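PDB 3S5P: ribose 5-phosphate isomerase from Giardia lamblia, which probably interconverts ribose 5-phosphate and ribulose 5-phosphate in the pentose phosphate pathway, as an isomerase of the RpiB type. Local coordinates for residues D65-G70 with I90-A95; E72-G77 with K100-A105; Y111-A116 with A138-R143. All coordinates share one frame; numbering follows the deposited sequence.

How the contacts relate
Contacts 1 and 2 both use helix 65-75: its first half meets helix 90-97, and its C-terminal end meets the loop leading into strand 104-106. Their centres lie 11 Å apart, and they touch where Ser93 CA packs on Cys104 SG at 3.8 Å. Contact 3 joins helices 110-118 and 134-146 and lies across the chain's centre from the other two, about 19 Å from contact 1 centre to centre. It touches contact 2 through the CB atoms of Ala105 and Ala116, 3.3 Å apart. The sulfate sits at contact 1, on the start of helix 90-97. All three contacts also reach the second subunit.

Contact 1: residues D65-G70 with I90-A95; sequences DFAKIG and IGISIA. With SO4 (sulfate ion), chain C.
Ile92 is the residue that ties helix 90-97 to helix 65-75, meeting Phe66 and Ala67 with its branches while its backbone N-H and the base of its side chain lie against a sulfate ion. Its CB lies 3.7 Å from sulfate O3. From there the chain divides. CG2, anti to the backbone N, reaches the methyl CB of Ala67 at 3.8 Å. CG1 stands beside the backbone N (chi1 -65°), which brings it to the anion as well as to the neighbouring helix: it is 3.4 Å from sulfate O3 and 3.8 Å from Phe66 CZ. At the tip, CD1 packs against Phe66 CZ and CE2 and comes within 4.0 Å of Ala67 CB. Phe66 approaches obliquely, its far rim leaning across to the isoleucine although its CB does not point at the opposite helix. No hydrogen bond joins the two helices here, and behind the contact Ile92 also rests on Leu84 and Cys86 of strand 81-86.

The sulfate, probably taken from the crystallisation liquor, is held by backbone N-H groups at the start of helix 90-97. Gly91 N donates to O1 at 2.9 Å, and Ile92 N donates to O3 at 3.1 Å with an N-H...O angle of 157°. Thr88 N supplies a further bond. In RpiB enzymes the glycine-rich loop leading into this helix is known as an anion hole, and the bound sulfate is consistent with that role. The chemistry is therefore mixed at Ile92: CG1 lies against both the sulfate and Phe66, while the N-H makes the hydrogen bond, and the positive end of the helix dipole would add to the attraction for negative charge.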
ATOM      1  N   ASP A  65       3.008  18.403  -1.509  1.00103.02           N
ATOM      2  CA  ASP A  65       1.907  19.288  -1.122  1.00 99.57           C
ATOM      3  C   ASP A  65       0.531  18.658  -1.412  1.00 92.29           C
ATOM      4  O   ASP A  65      -0.337  18.645  -0.538  1.00 87.89           O
ATOM      5  CB  ASP A  65       2.039  20.663  -1.796  1.00105.57           C
ATOM      6  N   PHE A  66       0.357  18.117  -2.620  1.00 91.04           N
ATOM      7  CA  PHE A  66      -0.950  17.644  -3.095  1.00 85.23           C
ATOM      8  C   PHE A  66      -1.541  16.458  -2.295  1.00 78.57           C
ATOM      9  O   PHE A  66      -2.754  16.230  -2.321  1.00 74.84           O
ATOM     10  CB  PHE A  66      -0.901  17.329  -4.603  1.00 87.51           C
ATOM     11  CG  PHE A  66      -0.415  15.935  -4.926  1.00 86.57           C
ATOM     12  CD1 PHE A  66      -1.318  14.870  -5.021  1.00 81.59           C
ATOM     13  CD2 PHE A  66       0.936  15.684  -5.130  1.00 91.53           C
ATOM     14  CE1 PHE A  66      -0.872  13.579  -5.314  1.00 81.41           C
ATOM     15  CE2 PHE A  66       1.391  14.394  -5.426  1.00 91.28           C
ATOM     16  CZ  PHE A  66       0.487  13.345  -5.519  1.00 86.16           C
ATOM     17  N   ALA A  67      -0.685  15.713  -1.598  1.00 77.08           N
ATOM     18  CA  ALA A  67      -1.135  14.637  -0.727  1.00 71.51           C
ATOM     19  C   ALA A  67      -1.645  15.176   0.617  1.00 68.85           C
ATOM     20  O   ALA A  67      -2.758  14.817   1.063  1.00 64.39           O
ATOM     21  CB  ALA A  67      -0.024  13.607  -0.513  1.00 73.03           C
ATOM     22  N   LYS A  68      -0.834  16.024   1.262  1.00 70.74           N
ATOM     23  CA  LYS A  68      -1.263  16.669   2.500  1.00 68.71           C
ATOM     24  C   LYS A  68      -2.620  17.313   2.231  1.00 66.08           C
ATOM     25  O   LYS A  68      -3.553  17.125   3.009  1.00 63.35           O
ATOM     26  CB  LYS A  68      -0.237  17.684   3.012  1.00 73.30           C
ATOM     27  N   ILE A  69      -2.731  17.990   1.085  1.00 66.99           N
ATOM     28  CA  ILE A  69      -3.954  18.675   0.652  1.00 65.75           C
ATOM     29  C   ILE A  69      -5.149  17.729   0.456  1.00 60.80           C
ATOM     30  O   ILE A  69      -6.234  17.985   0.979  1.00 58.90           O
ATOM     31  CB  ILE A  69      -3.694  19.558  -0.621  1.00 70.43           C
ATOM     32  CG1 ILE A  69      -2.904  20.817  -0.248  1.00 75.25           C
ATOM     33  CG2 ILE A  69      -4.995  19.955  -1.330  1.00 69.43           C
ATOM     34  CD1 ILE A  69      -2.152  21.420  -1.410  1.00 82.73           C
ATOM     35  N   GLY A  70      -4.952  16.645  -0.287  1.00 58.92           N
ATOM     36  CA  GLY A  70      -5.998  15.633  -0.449  1.00 55.13           C
ATOM     37  C   GLY A  70      -6.465  15.106   0.898  1.00 53.07           C
ATOM     38  O   GLY A  70      -7.667  15.048   1.183  1.00 52.75           O
ATOM     39  N   ILE A  90       3.480   4.798  -4.351  1.00 40.02           N
ATOM     40  CA  ILE A  90       4.192   4.251  -3.200  1.00 40.46           C
ATOM     41  C   ILE A  90       4.568   5.335  -2.232  1.00 40.63           C
ATOM     42  O   ILE A  90       4.224   5.224  -1.061  1.00 41.09           O
ATOM     43  CB  ILE A  90       5.434   3.427  -3.637  1.00 41.83           C
ATOM     44  CG1 ILE A  90       4.968   2.161  -4.335  1.00 41.15           C
ATOM     45  CG2 ILE A  90       6.363   3.140  -2.439  1.00 42.14           C
ATOM     46  CD1 ILE A  90       6.072   1.467  -5.100  1.00 47.19           C
ATOM     47  N   GLY A  91       5.233   6.392  -2.711  1.00 41.49           N
ATOM     48  CA  GLY A  91       5.687   7.474  -1.831  1.00 42.21           C
ATOM     49  C   GLY A  91       4.516   8.218  -1.204  1.00 42.14           C
ATOM     50  O   GLY A  91       4.566   8.618  -0.040  1.00 42.72           O
ATOM     51  N   ILE A  92       3.438   8.384  -1.966  1.00 41.49           N
ATOM     52  CA  ILE A  92       2.247   9.052  -1.461  1.00 41.16           C
ATOM     53  C   ILE A  92       1.528   8.196  -0.427  1.00 40.45           C
ATOM     54  O   ILE A  92       1.047   8.698   0.592  1.00 39.96           O
ATOM     55  CB  ILE A  92       1.286   9.431  -2.617  1.00 41.25           C
ATOM     56  CG1 ILE A  92       1.942  10.470  -3.524  1.00 45.03           C
ATOM     57  CG2 ILE A  92       0.059  10.132  -2.097  1.00 44.75           C
ATOM     58  CD1 ILE A  92       2.628  11.693  -2.792  1.00 46.93           C
ATOM     59  N   SER A  93       1.482   6.883  -0.650  1.00 39.44           N
ATOM     60  CA  SER A  93       0.777   6.069   0.298  1.00 39.25           C
ATOM     61  C   SER A  93       1.546   6.031   1.627  1.00 39.15           C
ATOM     62  O   SER A  93       0.942   6.014   2.700  1.00 39.81           O
ATOM     63  CB  SER A  93       0.505   4.677  -0.283  1.00 37.89           C
ATOM     64  OG  SER A  93       1.735   4.041  -0.450  1.00 41.39           O
ATOM     65  N   ILE A  94       2.870   6.033   1.552  1.00 39.28           N
ATOM     66  CA  ILE A  94       3.679   6.077   2.755  1.00 38.95           C
ATOM     67  C   ILE A  94       3.411   7.386   3.499  1.00 39.56           C
ATOM     68  O   ILE A  94       3.138   7.378   4.680  1.00 38.91           O
ATOM     69  CB  ILE A  94       5.176   6.002   2.406  1.00 40.23           C
ATOM     70  CG1 ILE A  94       5.574   4.592   1.972  1.00 39.23           C
ATOM     71  CG2 ILE A  94       6.020   6.435   3.584  1.00 40.22           C
ATOM     72  CD1 ILE A  94       6.958   4.553   1.264  1.00 39.34           C
ATOM     73  N   ALA A  95       3.496   8.517   2.797  1.00 40.16           N
ATOM     74  CA  ALA A  95       3.338   9.818   3.456  1.00 40.83           C
ATOM     75  C   ALA A  95       1.908   9.984   3.970  1.00 40.28           C
ATOM     76  O   ALA A  95       1.706  10.507   5.073  1.00 41.07           O
ATOM     77  CB  ALA A  95       3.758  10.987   2.508  1.00 40.45           C
TER
HETATM   78  S   SO4 C 146       5.125   8.382  -5.566  1.00 54.93           S
HETATM   79  O1  SO4 C 146       6.324   7.649  -5.090  1.00 50.55           O
HETATM   80  O2  SO4 C 146       5.049   8.173  -7.022  1.00 54.97           O
HETATM   81  O3  SO4 C 146       3.780   8.087  -5.019  1.00 51.22           O
HETATM   82  O4  SO4 C 146       5.348   9.798  -5.222  1.00 57.87           O

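Contact 2: residues E72-G77 with K100-A105; sequences EAVTSG and KGIRCA
One residue beyond Thr75, which carries the contact with Ile102, Ser76 closes on the carbonyl O of Glu72 with two donors. Ser76 OG gives the shorter bond, 2.8 Å to Glu72 O, and lies in the carbonyl plane with a C=O...donor angle of 149°; this bond folds the serine side chain back over the last turn of helix 65-75. The same Glu72 O also accepts from the backbone Ser76 N at 3.1 Å. Gly77 then leaves the helix at positive phi (91°) in a Schellman motif, with Gly77 N bonded to Val74 O at 3.1 Å.

Across the contact, the methyl of Thr75 does most of the touching. Its OG1 lies between the backbone N and the carbonyl carbon (chi1 76°), and CG2 is thereby directed at the loop before strand 104-106. There CG2 meets Ile102 CD1 at 3.6 Å and CG1 at 3.7 Å, the two side chains crossing at about a right angle. Val74 adds a looser approach, its CB 4.2 Å from Ile102 CD1. Ile102 also packs on Ala124 of strand 124-128, while its carbonyl O accepts a bond from Lys98 NZ of the second subunit.

With no hydrogen bond across it, the join between the two segments depends on a few methyl and methylene groups. The helix end is closed by its own bonds, and the loop that enters the outermost strand of this chain's sheet is held by Asn123, which bonds to Gly101 O and Arg103 N.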
ATOM      1  N   GLU A  72      -6.244  16.306   3.823  1.00 53.09           N
ATOM      2  CA  GLU A  72      -6.794  17.275   4.761  1.00 54.60           C
ATOM      3  C   GLU A  72      -8.277  17.531   4.496  1.00 54.22           C
ATOM      4  O   GLU A  72      -9.022  17.972   5.394  1.00 55.72           O
ATOM      5  CB  GLU A  72      -5.982  18.579   4.738  1.00 58.60           C
ATOM      6  CG  GLU A  72      -4.643  18.497   5.488  1.00 61.53           C
ATOM      7  CD  GLU A  72      -3.749  19.746   5.300  1.00 69.09           C
ATOM      8  OE1 GLU A  72      -4.110  20.666   4.519  1.00 71.91           O
ATOM      9  OE2 GLU A  72      -2.667  19.797   5.934  1.00 71.43           O
ATOM     10  N   ALA A  73      -8.709  17.271   3.260  1.00 52.91           N
ATOM     11  CA  ALA A  73     -10.144  17.362   2.926  1.00 52.45           C
ATOM     12  C   ALA A  73     -10.914  16.265   3.712  1.00 49.58           C
ATOM     13  O   ALA A  73     -12.055  16.456   4.124  1.00 51.39           O
ATOM     14  CB  ALA A  73     -10.350  17.203   1.424  1.00 51.38           C
ATOM     15  N   VAL A  74     -10.263  15.133   3.916  1.00 45.84           N
ATOM     16  CA  VAL A  74     -10.862  14.019   4.640  1.00 44.29           C
ATOM     17  C   VAL A  74     -10.811  14.285   6.142  1.00 45.65           C
ATOM     18  O   VAL A  74     -11.823  14.162   6.825  1.00 47.33           O
ATOM     19  CB  VAL A  74     -10.154  12.688   4.294  1.00 41.82           C
ATOM     20  CG1 VAL A  74     -10.686  11.528   5.159  1.00 40.44           C
ATOM     21  CG2 VAL A  74     -10.329  12.394   2.813  1.00 39.54           C
ATOM     22  N   THR A  75      -9.649  14.686   6.650  1.00 45.70           N
ATOM     23  CA  THR A  75      -9.488  14.815   8.099  1.00 48.60           C
ATOM     24  C   THR A  75     -10.270  15.998   8.672  1.00 51.25           C
ATOM     25  O   THR A  75     -10.547  16.045   9.867  1.00 53.52           O
ATOM     26  CB  THR A  75      -7.988  14.858   8.554  1.00 48.32           C
ATOM     27  OG1 THR A  75      -7.422  16.137   8.275  1.00 51.78           O
ATOM     28  CG2 THR A  75      -7.176  13.836   7.839  1.00 46.81           C
ATOM     29  N   SER A  76     -10.630  16.942   7.813  1.00 52.70           N
ATOM     30  CA  SER A  76     -11.418  18.098   8.228  1.00 56.81           C
ATOM     31  C   SER A  76     -12.933  17.862   8.074  1.00 58.09           C
ATOM     32  O   SER A  76     -13.743  18.687   8.467  1.00 61.21           O
ATOM     33  CB  SER A  76     -10.983  19.339   7.448  1.00 58.42           C
ATOM     34  OG  SER A  76     -11.417  19.228   6.117  1.00 59.33           O
ATOM     35  N   GLY A  77     -13.318  16.741   7.483  1.00 56.48           N
ATOM     36  CA  GLY A  77     -14.754  16.455   7.363  1.00 59.22           C
ATOM     37  C   GLY A  77     -15.398  16.955   6.080  1.00 59.60           C
ATOM     38  O   GLY A  77     -16.599  16.812   5.905  1.00 61.75           O
ATOM     39  N   LYS A 100      -2.328  11.053  10.962  1.00 44.29           N
ATOM     40  CA  LYS A 100      -3.326  10.513  11.859  1.00 44.85           C
ATOM     41  C   LYS A 100      -4.696  10.487  11.166  1.00 44.00           C
ATOM     42  O   LYS A 100      -5.058  11.426  10.448  1.00 43.52           O
ATOM     43  CB  LYS A 100      -3.331  11.317  13.157  1.00 47.02           C
ATOM     44  CG  LYS A 100      -2.082  11.051  14.001  1.00 50.00           C
ATOM     45  CD  LYS A 100      -2.295  11.421  15.470  1.00 55.39           C
ATOM     46  CE  LYS A 100      -1.729  10.338  16.401  1.00 57.23           C
ATOM     47  NZ  LYS A 100      -2.444  10.298  17.734  1.00 60.53           N
ATOM     48  N   GLY A 101      -5.436   9.392  11.345  1.00 42.57           N
ATOM     49  CA  GLY A 101      -6.787   9.333  10.808  1.00 42.28           C
ATOM     50  C   GLY A 101      -6.921   9.131   9.310  1.00 40.94           C
ATOM     51  O   GLY A 101      -8.022   9.237   8.771  1.00 41.13           O
ATOM     52  N   ILE A 102      -5.805   8.855   8.643  1.00 40.43           N
ATOM     53  CA  ILE A 102      -5.767   8.526   7.225  1.00 39.32           C
ATOM     54  C   ILE A 102      -5.313   7.081   7.035  1.00 38.52           C
ATOM     55  O   ILE A 102      -4.310   6.632   7.592  1.00 37.20           O
ATOM     56  CB  ILE A 102      -4.816   9.456   6.429  1.00 39.94           C
ATOM     57  CG1 ILE A 102      -5.315  10.904   6.443  1.00 42.22           C
ATOM     58  CG2 ILE A 102      -4.702   9.013   4.964  1.00 39.46           C
ATOM     59  CD1 ILE A 102      -6.454  11.185   5.465  1.00 43.68           C
ATOM     60  N   ARG A 103      -6.074   6.359   6.226  1.00 38.09           N
ATOM     61  CA  ARG A 103      -5.743   5.007   5.859  1.00 37.06           C
ATOM     62  C   ARG A 103      -5.718   4.933   4.332  1.00 36.62           C
ATOM     63  O   ARG A 103      -6.777   4.936   3.669  1.00 37.10           O
ATOM     64  CB  ARG A 103      -6.771   4.054   6.454  1.00 36.65           C
ATOM     65  CG  ARG A 103      -6.661   3.995   7.968  1.00 39.19           C
ATOM     66  CD  ARG A 103      -7.925   3.442   8.659  1.00 39.98           C
ATOM     67  NE  ARG A 103      -9.117   4.285   8.498  1.00 38.89           N
ATOM     68  CZ  ARG A 103      -9.377   5.360   9.229  1.00 42.53           C
ATOM     69  NH1 ARG A 103      -8.485   5.795  10.127  1.00 42.93           N
ATOM     70  NH2 ARG A 103     -10.506   6.038   9.025  1.00 42.88           N
ATOM     71  N   CYS A 104      -4.510   4.852   3.789  1.00 35.27           N
ATOM     72  CA  CYS A 104      -4.317   4.952   2.367  1.00 35.70           C
ATOM     73  C   CYS A 104      -3.937   3.604   1.774  1.00 35.42           C
ATOM     74  O   CYS A 104      -2.986   2.929   2.214  1.00 35.60           O
ATOM     75  CB  CYS A 104      -3.302   6.045   2.032  1.00 35.77           C
ATOM     76  SG  CYS A 104      -2.971   6.284   0.282  1.00 36.70           S
ATOM     77  N   ALA A 105      -4.722   3.227   0.778  1.00 34.84           N
ATOM     78  CA  ALA A 105      -4.631   1.941   0.133  1.00 34.78           C
ATOM     79  C   ALA A 105      -4.061   2.171  -1.263  1.00 34.82           C
ATOM     80  O   ALA A 105      -4.667   2.873  -2.059  1.00 34.66           O
ATOM     81  CB  ALA A 105      -6.018   1.343   0.043  1.00 33.86           C
TER

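Contact 3: residues Y111-A116 with A138-R143; sequences YDAEMA and ASILSR
The guanidinium of Arg143 receives Glu114 at its edge, with OE2 near the guanidinium plane and 3.4 Å from NH1. The carboxylate is turned 56° from that plane, and the salt bridge includes only a weak hydrogen bond. The other flat group, the ring of Tyr111, has Met115 CG over one face, 3.4 Å above the plane and offset toward the rim; both residues also pack on Thr88 of the second subunit.

Glu114 and Arg143 lie side by side and point the same way. Each CG is anti to its own backbone N, but the glutamate runs extended whereas the arginine bends at its second and third torsions. Their aliphatic parts lie alongside each other, inward of the charged ends, with Arg143 CG 3.9 Å from Glu114 CB. Deeper in, Ala113 faces helix 134-146 directly: its CB is 3.3 Å from the carbonyl O of Ile140 and 3.9 Å from Ile140 CG2. Such a small residue suits two nearly parallel helices whose short segments approach to 8.2 Å and cross at -22°.

Below this pair, Ile140 continues onto Leu125 and Leu127 of strand 124-128, joining the helices to the sheet. The contact thus grades from an apolar inner side to a charged outer one, where the long, bent geometry points to a modest bridge and Lys118 may share the carboxylate's charge through a long, weak ion pair with Glu114 OE1.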
ATOM      1  N   TYR A 111     -10.138  -6.087  -6.565  1.00 37.04           N
ATOM      2  CA  TYR A 111     -10.135  -6.854  -5.322  1.00 36.57           C
ATOM      3  C   TYR A 111      -9.398  -6.132  -4.170  1.00 36.05           C
ATOM      4  O   TYR A 111      -9.925  -6.055  -3.066  1.00 36.27           O
ATOM      5  CB  TYR A 111      -9.556  -8.273  -5.566  1.00 36.09           C
ATOM      6  CG  TYR A 111      -9.572  -9.100  -4.327  1.00 36.20           C
ATOM      7  CD1 TYR A 111     -10.759  -9.693  -3.878  1.00 36.69           C
ATOM      8  CD2 TYR A 111      -8.416  -9.251  -3.572  1.00 32.00           C
ATOM      9  CE1 TYR A 111     -10.780 -10.460  -2.694  1.00 38.09           C
ATOM     10  CE2 TYR A 111      -8.410  -9.963  -2.410  1.00 35.07           C
ATOM     11  CZ  TYR A 111      -9.596 -10.570  -1.970  1.00 37.48           C
ATOM     12  OH  TYR A 111      -9.567 -11.300  -0.845  1.00 38.49           O
ATOM     13  N   ASP A 112      -8.173  -5.656  -4.430  1.00 33.97           N
ATOM     14  CA  ASP A 112      -7.450  -4.727  -3.552  1.00 33.73           C
ATOM     15  C   ASP A 112      -8.399  -3.615  -3.042  1.00 33.32           C
ATOM     16  O   ASP A 112      -8.508  -3.379  -1.838  1.00 32.96           O
ATOM     17  CB  ASP A 112      -6.327  -4.035  -4.350  1.00 33.03           C
ATOM     18  CG  ASP A 112      -5.049  -4.841  -4.411  1.00 37.11           C
ATOM     19  OD1 ASP A 112      -4.944  -5.904  -3.719  1.00 37.20           O
ATOM     20  OD2 ASP A 112      -4.126  -4.398  -5.155  1.00 37.30           O
ATOM     21  N   ALA A 113      -9.074  -2.939  -3.973  1.00 33.04           N
ATOM     22  CA  ALA A 113      -9.998  -1.840  -3.621  1.00 34.64           C
ATOM     23  C   ALA A 113     -11.133  -2.285  -2.706  1.00 35.24           C
ATOM     24  O   ALA A 113     -11.454  -1.608  -1.719  1.00 36.05           O
ATOM     25  CB  ALA A 113     -10.561  -1.165  -4.880  1.00 33.42           C
ATOM     26  N   GLU A 114     -11.730  -3.420  -3.050  1.00 35.76           N
ATOM     27  CA  GLU A 114     -12.762  -4.045  -2.250  1.00 37.27           C
ATOM     28  C   GLU A 114     -12.233  -4.389  -0.847  1.00 36.58           C
ATOM     29  O   GLU A 114     -12.879  -4.089   0.135  1.00 35.89           O
ATOM     30  CB  GLU A 114     -13.233  -5.317  -2.950  1.00 38.26           C
ATOM     31  CG  GLU A 114     -14.540  -5.868  -2.462  1.00 43.44           C
ATOM     32  CD  GLU A 114     -14.799  -7.276  -3.026  1.00 50.37           C
ATOM     33  OE1 GLU A 114     -15.300  -8.129  -2.286  1.00 50.76           O
ATOM     34  OE2 GLU A 114     -14.487  -7.540  -4.220  1.00 55.66           O
ATOM     35  N   MET A 115     -11.059  -4.996  -0.750  1.00 36.39           N
ATOM     36  CA  MET A 115     -10.545  -5.339   0.583  1.00 37.46           C
ATOM     37  C   MET A 115     -10.119  -4.089   1.363  1.00 37.14           C
ATOM     38  O   MET A 115     -10.365  -4.000   2.560  1.00 38.33           O
ATOM     39  CB  MET A 115      -9.424  -6.384   0.494  1.00 37.71           C
ATOM     40  CG  MET A 115      -9.880  -7.718  -0.111  1.00 40.37           C
ATOM     41  SD  MET A 115     -11.311  -8.494   0.724  1.00 44.68           S
ATOM     42  CE  MET A 115     -12.643  -8.025  -0.344  1.00 44.38           C
ATOM     43  N   ALA A 116      -9.541  -3.100   0.680  1.00 36.39           N
ATOM     44  CA  ALA A 116      -9.165  -1.823   1.338  1.00 36.73           C
ATOM     45  C   ALA A 116     -10.315  -1.172   2.092  1.00 36.26           C
ATOM     46  O   ALA A 116     -10.116  -0.567   3.124  1.00 36.47           O
ATOM     47  CB  ALA A 116      -8.570  -0.805   0.326  1.00 34.93           C
ATOM     48  N   ALA A 138      -9.894   3.362 -13.299  1.00 37.18           N
ATOM     49  CA  ALA A 138     -11.318   3.702 -13.129  1.00 38.02           C
ATOM     50  C   ALA A 138     -12.097   2.560 -12.486  1.00 37.46           C
ATOM     51  O   ALA A 138     -13.021   2.790 -11.722  1.00 37.76           O
ATOM     52  CB  ALA A 138     -11.961   4.118 -14.476  1.00 39.50           C
ATOM     53  N   SER A 139     -11.741   1.315 -12.771  1.00 38.38           N
ATOM     54  CA  SER A 139     -12.560   0.222 -12.194  1.00 38.92           C
ATOM     55  C   SER A 139     -12.178  -0.051 -10.751  1.00 37.28           C
ATOM     56  O   SER A 139     -13.008  -0.511  -9.994  1.00 38.85           O
ATOM     57  CB  SER A 139     -12.576  -1.042 -13.065  1.00 40.20           C
ATOM     58  OG  SER A 139     -11.416  -1.808 -12.911  1.00 40.10           O
ATOM     59  N   ILE A 140     -10.943   0.303 -10.376  1.00 36.49           N
ATOM     60  CA  ILE A 140     -10.451   0.292  -8.988  1.00 34.97           C
ATOM     61  C   ILE A 140     -11.165   1.362  -8.170  1.00 36.00           C
ATOM     62  O   ILE A 140     -11.692   1.085  -7.059  1.00 35.91           O
ATOM     63  CB  ILE A 140      -8.898   0.520  -8.935  1.00 34.42           C
ATOM     64  CG1 ILE A 140      -8.154  -0.693  -9.527  1.00 34.18           C
ATOM     65  CG2 ILE A 140      -8.415   0.735  -7.511  1.00 33.15           C
ATOM     66  CD1 ILE A 140      -6.667  -0.471  -9.713  1.00 30.73           C
ATOM     67  N   LEU A 141     -11.176   2.579  -8.715  1.00 36.22           N
ATOM     68  CA  LEU A 141     -11.877   3.684  -8.131  1.00 37.56           C
ATOM     69  C   LEU A 141     -13.352   3.330  -7.915  1.00 39.35           C
ATOM     70  O   LEU A 141     -13.915   3.563  -6.847  1.00 39.28           O
ATOM     71  CB  LEU A 141     -11.793   4.914  -9.059  1.00 38.54           C
ATOM     72  CG  LEU A 141     -12.665   6.089  -8.584  1.00 40.08           C
ATOM     73  CD1 LEU A 141     -12.191   6.629  -7.212  1.00 37.50           C
ATOM     74  CD2 LEU A 141     -12.780   7.218  -9.607  1.00 42.28           C
ATOM     75  N   SER A 142     -14.009   2.841  -8.968  1.00 41.07           N
ATOM     76  CA  SER A 142     -15.440   2.538  -8.857  1.00 42.54           C
ATOM     77  C   SER A 142     -15.724   1.493  -7.754  1.00 42.05           C
ATOM     78  O   SER A 142     -16.708   1.601  -7.015  1.00 43.56           O
ATOM     79  CB  SER A 142     -16.000   2.119 -10.223  1.00 43.71           C
ATOM     80  OG  SER A 142     -16.920   1.063 -10.085  1.00 45.34           O
ATOM     81  N   ARG A 143     -14.865   0.489  -7.624  1.00 40.65           N
ATOM     82  CA  ARG A 143     -15.031  -0.512  -6.555  1.00 40.22           C
ATOM     83  C   ARG A 143     -14.692   0.078  -5.176  1.00 39.47           C
ATOM     84  O   ARG A 143     -15.385  -0.184  -4.192  1.00 39.65           O
ATOM     85  CB  ARG A 143     -14.209  -1.760  -6.842  1.00 40.09           C
ATOM     86  CG  ARG A 143     -14.288  -2.836  -5.778  1.00 41.84           C
ATOM     87  CD  ARG A 143     -15.653  -3.485  -5.717  1.00 46.43           C
ATOM     88  NE  ARG A 143     -16.057  -3.802  -7.071  1.00 51.89           N
ATOM     89  CZ  ARG A 143     -15.758  -4.931  -7.701  1.00 56.39           C
ATOM     90  NH1 ARG A 143     -15.062  -5.909  -7.093  1.00 55.43           N
ATOM     91  NH2 ARG A 143     -16.186  -5.090  -8.943  1.00 56.81           N
TER